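Local coordinates for genome packaging NTPase B204 (Sulfolobus turreted icosahedral virus 2, PDB 4KFU), which probably hydrolyses ATP to power packaging of viral DNA into the capsid, as a P-loop NTPase of the FtsK-HerA superfamily, at residues 59-62 and 63-67; 82-85 and 86-90; 114-117 and 118-121. All blocks are in the same frame, centred on the assembly; numbering follows the deposited sequence.

Contact 1: residues 59-62 and 63-67; sequences SLSD and IVSKQ
The short helix 60-65 of a beta-alpha-beta unit, between strand 55-56 and strand 68-72, is held together where L60, S61 and D62 meet V64, S65 and K66. Three backbone bonds of i to i+4 spacing define it: V64 N to L60 O, S65 N to S61 O and K66 N to D62 O, of which the middle one, S65 N to S61 O, is the shortest at 2.9 Å. The backbone turns extended at K66 (psi 129°), whose N makes the last of these bonds. At the other end S59 is the N-cap. Its OG accepts from D62 N at 3.2 Å with a nearly straight N-H...O angle of 161°, while D62 OD2 turns back to accept from T58 N.

The polar side chains line one flank. S65 OG is folded back to 3.1 Å from S61 O. A water joins three side chains, contacting S61 OG and S65 OG and donating to D62 OD1 at 2.9 Å. The K66 chain runs beside that of D62 in the same direction; bends at chi2 (-66°) and chi4 curl it so that NZ stands 3.8 Å from D62 OD1, a long salt bridge. NZ also makes a weak bond to S65 OG, and K66 has a cation-pi contact with Y55, so its charge is probably balanced loosely rather than by one close partner.

The apolar flank is formed by L60 and I63, with L60 CD2 4.2 Å from I63 CD1 where the two chains cross at a slant. Both rest on A87 of helix 78-95, and I63 O accepts from H91 ND1 of the same helix. This is a serine-capped helix of a beta-alpha-beta unit, with I63 buried against helix 78-95, in a P-loop alpha/beta fold.

Contact 2: residues 82-85 and 86-90; sequences EKLW and QASKL
Residues E82 to L90 run through the middle of helix 78-95 with regular helical phi/psi, and i to i+4 hydrogen bonds join the two segments. Q86 N reaches E82 O, A87 N reaches K83 O, and K89 N reaches W85 O at 3.0 Å. This alpha-helix packs on the parallel part of the central sheet: L84 touches I37 and D39 of strand 35-40, while W85, S88 and K89 touch L131 of strand 131-137. On another flank A87 receives L60 and I63 of helix 60-65.

Among the side chains, W85 and K89 carry the contact. The buried indole leaves the helix with CG anti to the backbone N (chi1 -179°), toward helix 117-124, and the lysine chain crosses it at a slant. K89 CG sits 4.1 Å above one face of the W85 ring, displaced toward the rim, and a bend at chi3 (-73°) brings K89 CE to 3.7 Å from W85 NE1. The aliphatic part of K89 thus lies against the pyrrole side of the ring while both nitrogens face the same outside partner, E121 OE1: NZ by a salt bridge, NE1 by a probable hydrogen bond. The carboxylate would offset the lysine charge and limit rotation of the indole. E82 OE2 also reaches that neighbouring helix, accepting from A118 N.

S88 is buried, and its hydroxyl finds an acceptor within its own helix, with S88 OG standing 3.8 Å from L84 CD1. L84 O therefore takes two donors from one residue, S88 N at 2.8 Å and S88 OG at 2.7 Å; they approach from opposite faces of the carbonyl plane, the hydroxyl oxygen lying 37° out of it.

Contact 3: residues 114-117 and 118-121; sequences KVTP and AIDE
A118 opens the second segment with its CB 3.8 Å from T116 OG1, inside the first turn of helix 117-124. I119 comes next and is gripped by the N-cap: its N donates to T116 OG1 at 3.2 Å, with an N-H...O angle of 165°. T116 can do this because OG1 stands between its own backbone N and carbonyl carbon (chi1 63°), directed into the turn. The same oxygen lies only 3.2 Å from I119 CG1, a tight fit. D120 N then bonds T116 O at 3.0 Å, while V115 CG1 comes from the preceding loop to within 4.0 Å of D120 CB and 4.2 Å of I119 CG2. E121 N closes the series on P117 O at 2.9 Å; its carboxylate leaves the turn, and OE1 turns to K89 of helix 78-95. At the helix start P117 has no N-H, A118 N is taken by E82 and I119 N by T116, so the first-turn amides have partners before the i to i+4 bonds begin.

Overall arrangement
Contact 2 is the middle member, touching both of the others, whereas contacts 1 and 3 stay about 12 Å apart at their nearest atoms. Towards contact 1 (centres 10 Å apart) the junction is packing, L60 CD2 to K83 CD at 3.5 Å. Towards contact 3 (centres 12 Å apart) it is polar as well: E121 OE1 lies 2.8 Å from K89 NZ and 3.0 Å from W85 NE1. The zinc ion, bound in a site formed by D39, H41, D73 and H108, is about 5 Å from the side chain of L84, 9 Å from that of I119 and 10 Å from that of I63. None of the three contacts supplies a residue of the AMPPCP pockets.

Contact 1: residues 59-62 and 63-67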
loop_
_atom_site.group_PDB
_atom_site.type_symbol
_atom_site.label_atom_id
_atom_site.label_comp_id
_atom_site.label_asym_id
_atom_site.label_seq_id
_atom_site.Cartn_x
_atom_site.Cartn_y
_atom_site.Cartn_z
ATOM N N SER A 59 4.151 -13.204 -16.975
ATOM C CA SER A 59 4.477 -12.294 -18.070
ATOM C C SER A 59 3.798 -10.934 -17.869
ATOM O O SER A 59 2.878 -10.799 -17.062
ATOM C CB SER A 59 4.063 -12.892 -19.418
ATOM O OG SER A 59 2.669 -12.748 -19.632
ATOM N N LEU A 60 4.255 -9.930 -18.609
ATOM C CA LEU A 60 3.637 -8.609 -18.567
ATOM C C LEU A 60 2.221 -8.677 -19.098
ATOM O O LEU A 60 1.347 -7.899 -18.700
ATOM C CB LEU A 60 4.423 -7.639 -19.443
ATOM C CG LEU A 60 5.655 -6.994 -18.836
ATOM C CD1 LEU A 60 6.407 -6.240 -19.926
ATOM C CD2 LEU A 60 5.212 -6.066 -17.735
ATOM N N SER A 61 2.011 -9.592 -20.034
ATOM C CA SER A 61 0.707 -9.758 -20.659
ATOM C C SER A 61 -0.329 -10.177 -19.632
ATOM O O SER A 61 -1.457 -9.678 -19.639
ATOM C CB SER A 61 0.783 -10.806 -21.775
ATOM O OG SER A 61 -0.520 -11.099 -22.258
ATOM N N ASP A 62 0.057 -11.107 -18.758
ATOM C CA ASP A 62 -0.818 -11.540 -17.669
ATOM C C ASP A 62 -1.234 -10.368 -16.780
ATOM O O ASP A 62 -2.378 -10.296 -16.331
ATOM C CB ASP A 62 -0.128 -12.603 -16.808
ATOM C CG ASP A 62 0.061 -13.922 -17.530
ATOM O OD1 ASP A 62 -0.485 -14.080 -18.648
ATOM O OD2 ASP A 62 0.762 -14.800 -16.969
ATOM N N ILE A 63 -0.308 -9.446 -16.528
ATOM C CA ILE A 63 -0.613 -8.313 -15.651
ATOM C C ILE A 63 -1.728 -7.471 -16.254
ATOM O O ILE A 63 -2.653 -7.064 -15.558
ATOM C CB ILE A 63 0.627 -7.439 -15.393
ATOM C CG1 ILE A 63 1.742 -8.288 -14.786
ATOM C CG2 ILE A 63 0.291 -6.277 -14.467
ATOM C CD1 ILE A 63 3.003 -7.499 -14.486
ATOM N N VAL A 64 -1.661 -7.238 -17.560
ATOM C CA VAL A 64 -2.698 -6.460 -18.236
ATOM C C VAL A 64 -4.034 -7.213 -18.378
ATOM O O VAL A 64 -5.101 -6.626 -18.193
ATOM C CB VAL A 64 -2.218 -5.986 -19.646
ATOM C CG1 VAL A 64 -3.278 -5.113 -20.315
ATOM C CG2 VAL A 64 -0.907 -5.234 -19.535
ATOM N N SER A 65 -3.979 -8.505 -18.712
ATOM C CA SER A 65 -5.191 -9.235 -19.095
ATOM C C SER A 65 -5.992 -9.870 -17.952
ATOM O O SER A 65 -7.211 -10.028 -18.066
ATOM C CB SER A 65 -4.878 -10.298 -20.164
ATOM O OG SER A 65 -4.038 -11.313 -19.649
ATOM N N LYS A 66 -5.318 -10.243 -16.866
ATOM C CA LYS A 66 -5.980 -10.926 -15.751
ATOM C C LYS A 66 -6.601 -9.928 -14.779
ATOM O O LYS A 66 -5.929 -8.997 -14.321
ATOM C CB LYS A 66 -4.985 -11.828 -15.018
ATOM C CG LYS A 66 -4.386 -12.938 -15.890
ATOM C CD LYS A 66 -5.448 -13.950 -16.319
ATOM C CE LYS A 66 -4.868 -14.989 -17.276
ATOM N NZ LYS A 66 -4.287 -14.319 -18.474
ATOM N N GLN A 67 -7.878 -10.132 -14.455
ATOM C CA GLN A 67 -8.639 -9.183 -13.632
ATOM C C GLN A 67 -8.089 -9.057 -12.205
ATOM O O GLN A 67 -7.912 -7.949 -11.703
ATOM C CB GLN A 67 -10.124 -9.560 -13.595
ATOM C CG GLN A 67 -11.011 -8.528 -12.901
ATOM C CD GLN A 67 -12.461 -8.975 -12.798
ATOM O OE1 GLN A 67 -12.754 -10.170 -12.833
ATOM N NE2 GLN A 67 -13.375 -8.013 -12.675
HETATM O O HOH W 1 -2.000 -12.907 -20.775
#

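Contact 2: residues 82-85 and 86-90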
loop_
_atom_site.group_PDB
_atom_site.type_symbol
_atom_site.label_atom_id
_atom_site.label_comp_id
_atom_site.label_asym_id
_atom_site.label_seq_id
_atom_site.Cartn_x
_atom_site.Cartn_y
_atom_site.Cartn_z
ATOM N N GLU A 82 9.025 0.280 -12.633
ATOM C CA GLU A 82 8.686 1.075 -13.810
ATOM C C GLU A 82 7.890 0.236 -14.812
ATOM O O GLU A 82 6.870 0.690 -15.341
ATOM C CB GLU A 82 9.934 1.702 -14.440
ATOM C CG GLU A 82 10.531 2.814 -13.582
ATOM C CD GLU A 82 10.925 4.040 -14.391
ATOM O OE1 GLU A 82 12.123 4.153 -14.742
ATOM O OE2 GLU A 82 10.045 4.895 -14.669
ATOM N N LYS A 83 8.340 -0.998 -15.031
ATOM C CA LYS A 83 7.673 -1.921 -15.948
ATOM C C LYS A 83 6.285 -2.265 -15.428
ATOM O O LYS A 83 5.310 -2.279 -16.173
ATOM C CB LYS A 83 8.504 -3.207 -16.068
ATOM C CG LYS A 83 8.196 -4.059 -17.275
ATOM C CD LYS A 83 8.612 -5.518 -17.043
ATOM C CE LYS A 83 9.957 -5.632 -16.339
ATOM N NZ LYS A 83 10.343 -7.067 -16.139
ATOM N N LEU A 84 6.195 -2.536 -14.129
ATOM C CA LEU A 84 4.913 -2.871 -13.499
ATOM C C LEU A 84 3.907 -1.735 -13.597
ATOM O O LEU A 84 2.706 -1.968 -13.751
ATOM C CB LEU A 84 5.135 -3.235 -12.022
ATOM C CG LEU A 84 3.890 -3.414 -11.151
ATOM C CD1 LEU A 84 3.026 -4.552 -11.663
ATOM C CD2 LEU A 84 4.262 -3.668 -9.694
ATOM N N TRP A 85 4.402 -0.504 -13.470
ATOM C CA TRP A 85 3.532 0.669 -13.530
ATOM C C TRP A 85 2.925 0.846 -14.927
ATOM O O TRP A 85 1.724 1.122 -15.068
ATOM C CB TRP A 85 4.300 1.915 -13.084
ATOM C CG TRP A 85 3.482 3.182 -13.090
ATOM C CD1 TRP A 85 3.608 4.237 -13.956
ATOM C CD2 TRP A 85 2.424 3.530 -12.185
ATOM N NE1 TRP A 85 2.681 5.210 -13.649
ATOM C CE2 TRP A 85 1.950 4.806 -12.574
ATOM C CE3 TRP A 85 1.835 2.891 -11.090
ATOM C CZ2 TRP A 85 0.906 5.447 -11.899
ATOM C CZ3 TRP A 85 0.806 3.538 -10.423
ATOM C CH2 TRP A 85 0.349 4.800 -10.837
ATOM N N GLN A 86 3.751 0.689 -15.955
ATOM C CA GLN A 86 3.276 0.798 -17.326
ATOM C C GLN A 86 2.235 -0.270 -17.612
ATOM O O GLN A 86 1.202 0.003 -18.244
ATOM C CB GLN A 86 4.442 0.655 -18.320
ATOM C CG GLN A 86 5.431 1.817 -18.315
ATOM C CD GLN A 86 4.776 3.155 -18.626
ATOM O OE1 GLN A 86 3.956 3.271 -19.551
ATOM N NE2 GLN A 86 5.144 4.179 -17.864
ATOM N N ALA A 87 2.506 -1.488 -17.152
ATOM C CA ALA A 87 1.566 -2.602 -17.333
ATOM C C ALA A 87 0.287 -2.362 -16.531
ATOM O O ALA A 87 -0.808 -2.733 -16.958
ATOM C CB ALA A 87 2.214 -3.936 -16.939
ATOM N N SER A 88 0.421 -1.748 -15.355
ATOM C CA SER A 88 -0.755 -1.456 -14.530
ATOM C C SER A 88 -1.674 -0.432 -15.181
ATOM O O SER A 88 -2.890 -0.539 -15.089
ATOM C CB SER A 88 -0.334 -0.965 -13.130
ATOM O OG SER A 88 0.375 -1.972 -12.422
ATOM N N LYS A 89 -1.084 0.587 -15.797
ATOM C CA LYS A 89 -1.855 1.600 -16.519
ATOM C C LYS A 89 -2.663 0.980 -17.673
ATOM O O LYS A 89 -3.832 1.312 -17.884
ATOM C CB LYS A 89 -0.935 2.716 -17.020
ATOM C CG LYS A 89 -0.467 3.668 -15.915
ATOM C CD LYS A 89 0.115 4.972 -16.470
ATOM C CE LYS A 89 1.479 4.774 -17.090
ATOM N NZ LYS A 89 2.075 6.090 -17.471
ATOM N N LEU A 90 -2.042 0.065 -18.409
ATOM C CA LEU A 90 -2.762 -0.627 -19.483
ATOM C C LEU A 90 -3.834 -1.559 -18.913
ATOM O O LEU A 90 -4.943 -1.635 -19.445
ATOM C CB LEU A 90 -1.794 -1.361 -20.417
ATOM C CG LEU A 90 -0.884 -0.415 -21.222
ATOM C CD1 LEU A 90 0.208 -1.177 -21.981
ATOM C CD2 LEU A 90 -1.693 0.447 -22.187
HETATM O O HOH W 2 6.803 3.640 -16.165
#

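Contact 3: residues 114-117 and 118-121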
loop_
_atom_site.group_PDB
_atom_site.type_symbol
_atom_site.label_atom_id
_atom_site.label_comp_id
_atom_site.label_asym_id
_atom_site.label_seq_id
_atom_site.Cartn_x
_atom_site.Cartn_y
_atom_site.Cartn_z
ATOM N N LYS A 114 15.986 7.070 -5.246
ATOM C CA LYS A 114 15.784 7.880 -6.444
ATOM C C LYS A 114 14.327 7.877 -6.893
ATOM O O LYS A 114 13.704 6.816 -7.016
ATOM C CB LYS A 114 16.674 7.378 -7.592
ATOM N N VAL A 115 13.786 9.069 -7.131
ATOM C CA VAL A 115 12.413 9.190 -7.615
ATOM C C VAL A 115 12.357 9.037 -9.138
ATOM O O VAL A 115 12.649 9.984 -9.866
ATOM C CB VAL A 115 11.786 10.542 -7.200
ATOM C CG1 VAL A 115 10.372 10.694 -7.769
ATOM C CG2 VAL A 115 11.763 10.682 -5.671
ATOM N N THR A 116 11.986 7.846 -9.611
ATOM C CA THR A 116 11.846 7.559 -11.047
ATOM C C THR A 116 10.588 8.219 -11.600
ATOM O O THR A 116 9.737 8.674 -10.827
ATOM C CB THR A 116 11.707 6.038 -11.307
ATOM O OG1 THR A 116 10.508 5.561 -10.687
ATOM C CG2 THR A 116 12.906 5.267 -10.773
ATOM N N PRO A 117 10.457 8.276 -12.936
ATOM C CA PRO A 117 9.205 8.788 -13.505
ATOM C C PRO A 117 7.971 8.042 -13.002
ATOM O O PRO A 117 6.937 8.678 -12.734
ATOM C CB PRO A 117 9.394 8.554 -15.009
ATOM C CG PRO A 117 10.857 8.685 -15.211
ATOM C CD PRO A 117 11.508 8.129 -13.970
ATOM N N ALA A 118 8.081 6.719 -12.865
ATOM C CA ALA A 118 6.968 5.898 -12.379
ATOM C C ALA A 118 6.540 6.275 -10.957
ATOM O O ALA A 118 5.343 6.382 -10.668
ATOM C CB ALA A 118 7.322 4.420 -12.447
ATOM N N ILE A 119 7.517 6.451 -10.071
ATOM C CA ILE A 119 7.225 6.833 -8.689
ATOM C C ILE A 119 6.552 8.200 -8.648
ATOM O O ILE A 119 5.545 8.385 -7.966
ATOM C CB ILE A 119 8.500 6.878 -7.814
ATOM C CG1 ILE A 119 9.179 5.503 -7.775
ATOM C CG2 ILE A 119 8.173 7.350 -6.397
ATOM C CD1 ILE A 119 8.306 4.407 -7.222
ATOM N N ASP A 120 7.105 9.159 -9.383
ATOM C CA ASP A 120 6.510 10.483 -9.415
ATOM C C ASP A 120 5.079 10.436 -9.927
ATOM O O ASP A 120 4.179 11.073 -9.364
ATOM C CB ASP A 120 7.331 11.443 -10.266
ATOM C CG ASP A 120 6.887 12.876 -10.085
ATOM O OD1 ASP A 120 7.203 13.446 -9.018
ATOM O OD2 ASP A 120 6.197 13.417 -10.974
ATOM N N GLU A 121 4.855 9.675 -10.992
ATOM C CA GLU A 121 3.500 9.546 -11.515
ATOM C C GLU A 121 2.553 8.873 -10.520
ATOM O O GLU A 121 1.395 9.279 -10.372
ATOM C CB GLU A 121 3.517 8.753 -12.833
ATOM C CG GLU A 121 2.381 9.122 -13.757
ATOM C CD GLU A 121 2.239 8.182 -14.946
ATOM O OE1 GLU A 121 3.257 7.620 -15.399
ATOM O OE2 GLU A 121 1.096 8.013 -15.423
#